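Local coordinates for protein probable aspartate aminotransferase 2 (Methanococcus jannaschii, PDB 2Z61) that catalyses the pyridoxal-phosphate-dependent transfer of an amino group from alanine to a furancarboxaldehyde phosphate, giving the furan precursor of methanofuran, at residues E115-N120 with E148-D153; C140-E145 with I158-P163. All coordinates share one frame; numbering follows the deposited sequence.

In the fold
Both contacts sit near the 136-140 edge of the seven-stranded mixed sheet of this aminotransferase, where strand 115-119 lies between strands 136-140 and 155-161. Their centres are about 9 Å apart, and their segments alternate along the chain: 115-120, 140-145, 148-153, 158-163. The connection through helix 144-150 links them: F142, just ahead of the helix, makes interaction 2, and A150 with the residues after it makes interaction 1. The two contacts touch directly: L117 O lies 3.0 Å from I159 N, a probable hydrogen bond between neighbouring strands. One contact falls where the connection leaves strand 136-140, the other where it returns toward strand 155-161.

Interaction 1 (E115-N120 with E148-D153); sequences EVLIQN and EEALSD
S152 and E115 make the polar half of this contact. The hydroxyl OG of S152 donates to OE1 of E115 over 2.7 Å, arriving from above the carboxylate plane, 44° out of it. E115 gets there with CG anti to its carbonyl carbon (chi1 -57°) and CD carried on in an extended chain, which takes the carboxylate away from the strand to the turn after the helix. The same OE1 takes a second bond from a water at 2.8 Å, and this water also donates to the carbonyl oxygen of A150, 2.7 Å away. One carboxylate oxygen thus receives two donors and, through the water, is tied to a carbonyl at the end of helix 144-150. With a lysine in place of E115, the S152 hydroxyl and the bridging water would probably lose their shared acceptor, leaving the turn less firmly tied to the strand.

The apolar half lies two residues further along the strand. L117 splits its branches between two partners: CD2 meets the methyl CB of A150 at 3.7 Å, while CD1 reaches the end of L151 more loosely, CD2 of that residue being 4.3 Å off. L151 also packs on F178 of helix 173-182, and L117 touches I158 on the neighbouring strand.

E115 and L117, alternate residues of strand 115-119, both point toward the outgoing end of the helix. This is helix-on-sheet packing within a beta-alpha-beta crossover, here the one joining strands 136-140 and 155-161 in the large-domain sheet of fold-type I pyridoxal-phosphate enzymes.

Interaction 2 (C140-E145 with I158-P163); sequences CDFTVE and IIINSP
F142 swings its ring toward strand 155-161 with chi1 at -90°, while I158 sends CG1 out anti to its backbone N (chi1 -178°) and continues extended to CD1 (chi2 173°). The two side chains approach from opposite directions and meet at the far end of the ring: CZ of F142 is 3.8 Å from CD1 of I158, and CG1 of that isoleucine is almost as near to CZ. The methyl group stands oblique to the ring.

A second approach is made by the strand backbone. The carbonyl oxygen of I159 lies in the plane of the F142 ring at its edge, 3.6 Å from CZ and 3.7 Å from CE2. The C-H rim of the ring thus faces the carbonyl oxygen, which is probably mildly favourable. CE2 of F142 also comes within 4.2 Å of CG1 of I160, again obliquely.

F142 is the centre of an inverse gamma turn, closed by a weak backbone bond from T143 N to D141 O, 3.1 Å long. The turn comes right after edge strand 136-140, and T143 takes the N-cap position of helix 144-150, so the phenylalanine sits where the beta-alpha-beta crossover leaves its first strand and sends its ring across to the last.

The four residues that touch are all buried. Q119 of the intervening strand 115-119 touches the ring of F142, I158 packs on A179 and I160 on Y176, both from helix 173-182. D141, the residue before the phenylalanine, forms a salt bridge with K341 through its OD1, and its backbone oxygen is also hydrogen-bonded to the hydroxyl of S146 in the first turn of the helix.

Interaction 1 (E115-N120 with E148-D153)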
loop_
_atom_site.group_PDB
_atom_site.type_symbol
_atom_site.label_atom_id
_atom_site.label_comp_id
_atom_site.label_asym_id
_atom_site.label_seq_id
_atom_site.Cartn_x
_atom_site.Cartn_y
_atom_site.Cartn_z
ATOM N N GLU A 115 -19.936 -10.454 -11.286
ATOM C CA GLU A 115 -20.041 -9.330 -12.199
ATOM C C GLU A 115 -20.148 -8.085 -11.327
ATOM O O GLU A 115 -20.913 -8.058 -10.359
ATOM C CB GLU A 115 -21.284 -9.459 -13.085
ATOM C CG GLU A 115 -21.344 -10.746 -13.898
ATOM C CD GLU A 115 -22.543 -10.795 -14.833
ATOM O OE1 GLU A 115 -23.661 -10.480 -14.381
ATOM O OE2 GLU A 115 -22.371 -11.150 -16.015
ATOM N N VAL A 116 -19.368 -7.061 -11.653
ATOM C CA VAL A 116 -19.395 -5.816 -10.898
ATOM C C VAL A 116 -19.821 -4.731 -11.871
ATOM O O VAL A 116 -19.269 -4.631 -12.961
ATOM C CB VAL A 116 -17.997 -5.478 -10.317
ATOM C CG1 VAL A 116 -18.030 -4.137 -9.606
ATOM C CG2 VAL A 116 -17.556 -6.575 -9.357
ATOM N N LEU A 117 -20.820 -3.936 -11.487
ATOM C CA LEU A 117 -21.325 -2.863 -12.335
ATOM C C LEU A 117 -20.531 -1.583 -12.116
ATOM O O LEU A 117 -20.357 -1.139 -10.987
ATOM C CB LEU A 117 -22.803 -2.583 -12.021
ATOM C CG LEU A 117 -23.832 -3.706 -12.206
ATOM C CD1 LEU A 117 -25.106 -3.363 -11.447
ATOM C CD2 LEU A 117 -24.121 -3.911 -13.689
ATOM N N ILE A 118 -20.055 -0.988 -13.201
ATOM C CA ILE A 118 -19.310 0.261 -13.119
ATOM C C ILE A 118 -19.869 1.194 -14.182
ATOM O O ILE A 118 -20.340 0.741 -15.224
ATOM C CB ILE A 118 -17.799 0.041 -13.370
ATOM C CG1 ILE A 118 -17.598 -0.840 -14.608
ATOM C CG2 ILE A 118 -17.160 -0.587 -12.141
ATOM C CD1 ILE A 118 -16.141 -1.180 -14.904
ATOM N N GLN A 119 -19.827 2.493 -13.922
ATOM C CA GLN A 119 -20.352 3.454 -14.885
ATOM C C GLN A 119 -19.462 3.607 -16.128
ATOM O O GLN A 119 -18.242 3.427 -16.059
ATOM C CB GLN A 119 -20.532 4.815 -14.207
ATOM C CG GLN A 119 -21.044 5.925 -15.115
ATOM C CD GLN A 119 -21.483 7.142 -14.322
ATOM O OE1 GLN A 119 -20.942 7.421 -13.251
ATOM N NE2 GLN A 119 -22.454 7.880 -14.849
ATOM N N ASN A 120 -20.096 3.920 -17.256
ATOM C CA ASN A 120 -19.415 4.144 -18.531
ATOM C C ASN A 120 -19.699 5.611 -18.861
ATOM O O ASN A 120 -20.817 5.950 -19.236
ATOM C CB ASN A 120 -20.025 3.262 -19.627
ATOM C CG ASN A 120 -19.170 3.207 -20.896
ATOM O OD1 ASN A 120 -18.375 4.105 -21.175
ATOM N ND2 ASN A 120 -19.352 2.149 -21.674
ATOM N N GLU A 148 -31.338 -1.918 -14.665
ATOM C CA GLU A 148 -32.259 -3.052 -14.599
ATOM C C GLU A 148 -31.863 -4.087 -15.647
ATOM O O GLU A 148 -31.824 -5.284 -15.368
ATOM C CB GLU A 148 -33.706 -2.597 -14.841
ATOM C CG GLU A 148 -34.212 -1.613 -13.797
ATOM C CD GLU A 148 -35.632 -1.146 -14.053
ATOM O OE1 GLU A 148 -35.916 -0.682 -15.180
ATOM O OE2 GLU A 148 -36.463 -1.234 -13.121
ATOM N N GLU A 149 -31.554 -3.613 -16.850
ATOM C CA GLU A 149 -31.157 -4.493 -17.939
ATOM C C GLU A 149 -29.802 -5.172 -17.718
ATOM O O GLU A 149 -29.574 -6.273 -18.215
ATOM C CB GLU A 149 -31.135 -3.707 -19.253
ATOM C CG GLU A 149 -32.518 -3.256 -19.698
ATOM C CD GLU A 149 -32.532 -2.639 -21.083
ATOM O OE1 GLU A 149 -31.801 -1.651 -21.311
ATOM O OE2 GLU A 149 -33.281 -3.144 -21.946
ATOM N N ALA A 150 -28.910 -4.525 -16.972
ATOM C CA ALA A 150 -27.586 -5.087 -16.725
ATOM C C ALA A 150 -27.551 -6.152 -15.633
ATOM O O ALA A 150 -26.662 -7.004 -15.631
ATOM C CB ALA A 150 -26.594 -3.966 -16.393
ATOM N N LEU A 151 -28.512 -6.109 -14.713
ATOM C CA LEU A 151 -28.569 -7.075 -13.616
ATOM C C LEU A 151 -28.660 -8.529 -14.062
ATOM O O LEU A 151 -29.272 -8.843 -15.086
ATOM C CB LEU A 151 -29.757 -6.779 -12.698
ATOM C CG LEU A 151 -29.648 -5.617 -11.713
ATOM C CD1 LEU A 151 -30.958 -5.484 -10.951
ATOM C CD2 LEU A 151 -28.504 -5.866 -10.742
ATOM N N SER A 152 -28.044 -9.411 -13.276
ATOM C CA SER A 152 -28.049 -10.842 -13.559
ATOM C C SER A 152 -27.926 -11.593 -12.239
ATOM O O SER A 152 -27.949 -10.993 -11.161
ATOM C CB SER A 152 -26.865 -11.222 -14.455
ATOM O OG SER A 152 -25.881 -11.922 -13.713
ATOM N N ASP A 153 -27.797 -12.911 -12.329
ATOM C CA ASP A 153 -27.654 -13.738 -11.141
ATOM C C ASP A 153 -26.238 -13.631 -10.591
ATOM O O ASP A 153 -25.986 -13.958 -9.434
ATOM C CB ASP A 153 -27.963 -15.202 -11.469
ATOM C CG ASP A 153 -29.418 -15.425 -11.835
ATOM O OD1 ASP A 153 -30.296 -15.078 -11.015
ATOM O OD2 ASP A 153 -29.686 -15.952 -12.937
HETATM O O HOH W 1 -24.678 -7.908 -14.107
#

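Interaction 2 (C140-E145 with I158-P163)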
loop_
_atom_site.group_PDB
_atom_site.type_symbol
_atom_site.label_atom_id
_atom_site.label_comp_id
_atom_site.label_asym_id
_atom_site.label_seq_id
_atom_site.Cartn_x
_atom_site.Cartn_y
_atom_site.Cartn_z
ATOM N N CYS A 140 -22.087 0.160 -17.959
ATOM C CA CYS A 140 -23.473 0.550 -18.211
ATOM C C CYS A 140 -23.718 2.002 -17.819
ATOM O O CYS A 140 -22.977 2.566 -17.008
ATOM C CB CYS A 140 -24.437 -0.363 -17.441
ATOM S SG CYS A 140 -24.350 -0.223 -15.646
ATOM N N ASP A 141 -24.739 2.617 -18.413
ATOM C CA ASP A 141 -25.080 3.995 -18.079
ATOM C C ASP A 141 -25.702 3.919 -16.698
ATOM O O ASP A 141 -26.291 2.899 -16.346
ATOM C CB ASP A 141 -26.112 4.577 -19.051
ATOM C CG ASP A 141 -25.712 4.409 -20.496
ATOM O OD1 ASP A 141 -24.507 4.552 -20.804
ATOM O OD2 ASP A 141 -26.609 4.150 -21.328
ATOM N N PHE A 142 -25.584 4.976 -15.906
ATOM C CA PHE A 142 -26.178 4.921 -14.582
ATOM C C PHE A 142 -27.591 5.491 -14.539
ATOM O O PHE A 142 -27.861 6.488 -13.878
ATOM C CB PHE A 142 -25.260 5.598 -13.550
ATOM C CG PHE A 142 -24.265 4.647 -12.908
ATOM C CD1 PHE A 142 -24.023 3.394 -13.468
ATOM C CD2 PHE A 142 -23.588 4.995 -11.740
ATOM C CE1 PHE A 142 -23.129 2.503 -12.880
ATOM C CE2 PHE A 142 -22.689 4.107 -11.144
ATOM C CZ PHE A 142 -22.461 2.858 -11.717
ATOM N N THR A 143 -28.485 4.837 -15.278
ATOM C CA THR A 143 -29.893 5.205 -15.318
ATOM C C THR A 143 -30.628 3.986 -14.778
ATOM O O THR A 143 -30.110 2.866 -14.839
ATOM C CB THR A 143 -30.400 5.494 -16.757
ATOM O OG1 THR A 143 -30.352 4.294 -17.535
ATOM C CG2 THR A 143 -29.554 6.561 -17.423
ATOM N N VAL A 144 -31.826 4.209 -14.252
ATOM C CA VAL A 144 -32.626 3.133 -13.691
ATOM C C VAL A 144 -32.895 2.025 -14.704
ATOM O O VAL A 144 -32.768 0.841 -14.387
ATOM C CB VAL A 144 -33.968 3.677 -13.163
ATOM C CG1 VAL A 144 -34.825 2.542 -12.612
ATOM C CG2 VAL A 144 -33.705 4.711 -12.086
ATOM N N GLU A 145 -33.253 2.412 -15.924
ATOM C CA GLU A 145 -33.553 1.437 -16.967
ATOM C C GLU A 145 -32.360 0.559 -17.340
ATOM O O GLU A 145 -32.475 -0.664 -17.387
ATOM C CB GLU A 145 -34.071 2.143 -18.219
ATOM C CG GLU A 145 -34.658 1.192 -19.242
ATOM C CD GLU A 145 -35.341 1.918 -20.383
ATOM O OE1 GLU A 145 -36.160 2.819 -20.107
ATOM O OE2 GLU A 145 -35.059 1.582 -21.554
ATOM N N ILE A 158 -21.882 -2.944 -7.135
ATOM C CA ILE A 158 -21.863 -1.785 -8.008
ATOM C C ILE A 158 -20.904 -0.762 -7.388
ATOM O O ILE A 158 -20.856 -0.584 -6.168
ATOM C CB ILE A 158 -23.282 -1.156 -8.156
ATOM C CG1 ILE A 158 -23.222 0.029 -9.124
ATOM C CG2 ILE A 158 -23.810 -0.712 -6.795
ATOM C CD1 ILE A 158 -24.580 0.624 -9.471
ATOM N N ILE A 159 -20.113 -0.108 -8.220
ATOM C CA ILE A 159 -19.191 0.892 -7.715
ATOM C C ILE A 159 -19.740 2.244 -8.119
ATOM O O ILE A 159 -19.861 2.537 -9.309
ATOM C CB ILE A 159 -17.766 0.739 -8.316
ATOM C CG1 ILE A 159 -17.130 -0.574 -7.860
ATOM C CG2 ILE A 159 -16.893 1.904 -7.881
ATOM C CD1 ILE A 159 -15.711 -0.796 -8.408
ATOM N N ILE A 160 -20.092 3.058 -7.129
ATOM C CA ILE A 160 -20.618 4.390 -7.402
ATOM C C ILE A 160 -19.562 5.414 -6.989
ATOM O O ILE A 160 -19.178 5.475 -5.825
ATOM C CB ILE A 160 -21.928 4.659 -6.616
ATOM C CG1 ILE A 160 -22.970 3.587 -6.960
ATOM C CG2 ILE A 160 -22.480 6.040 -6.971
ATOM C CD1 ILE A 160 -24.341 3.819 -6.335
ATOM N N ASN A 161 -19.087 6.203 -7.948
ATOM C CA ASN A 161 -18.070 7.230 -7.694
ATOM C C ASN A 161 -18.746 8.584 -7.845
ATOM O O ASN A 161 -19.068 8.997 -8.955
ATOM C CB ASN A 161 -16.923 7.078 -8.708
ATOM C CG ASN A 161 -15.831 8.130 -8.537
ATOM O OD1 ASN A 161 -15.306 8.674 -9.515
ATOM N ND2 ASN A 161 -15.497 8.437 -7.288
ATOM N N SER A 162 -18.957 9.280 -6.733
ATOM C CA SER A 162 -19.653 10.559 -6.789
ATOM C C SER A 162 -19.123 11.612 -5.819
ATOM O O SER A 162 -19.082 11.385 -4.612
ATOM C CB SER A 162 -21.150 10.322 -6.521
ATOM O OG SER A 162 -21.895 11.525 -6.568
ATOM N N PRO A 163 -18.690 12.774 -6.340
ATOM C CA PRO A 163 -18.684 13.100 -7.773
ATOM C C PRO A 163 -17.714 12.185 -8.517
ATOM O O PRO A 163 -16.753 11.683 -7.927
ATOM C CB PRO A 163 -18.270 14.576 -7.798
ATOM C CG PRO A 163 -17.520 14.762 -6.537
ATOM C CD PRO A 163 -18.297 13.942 -5.537
#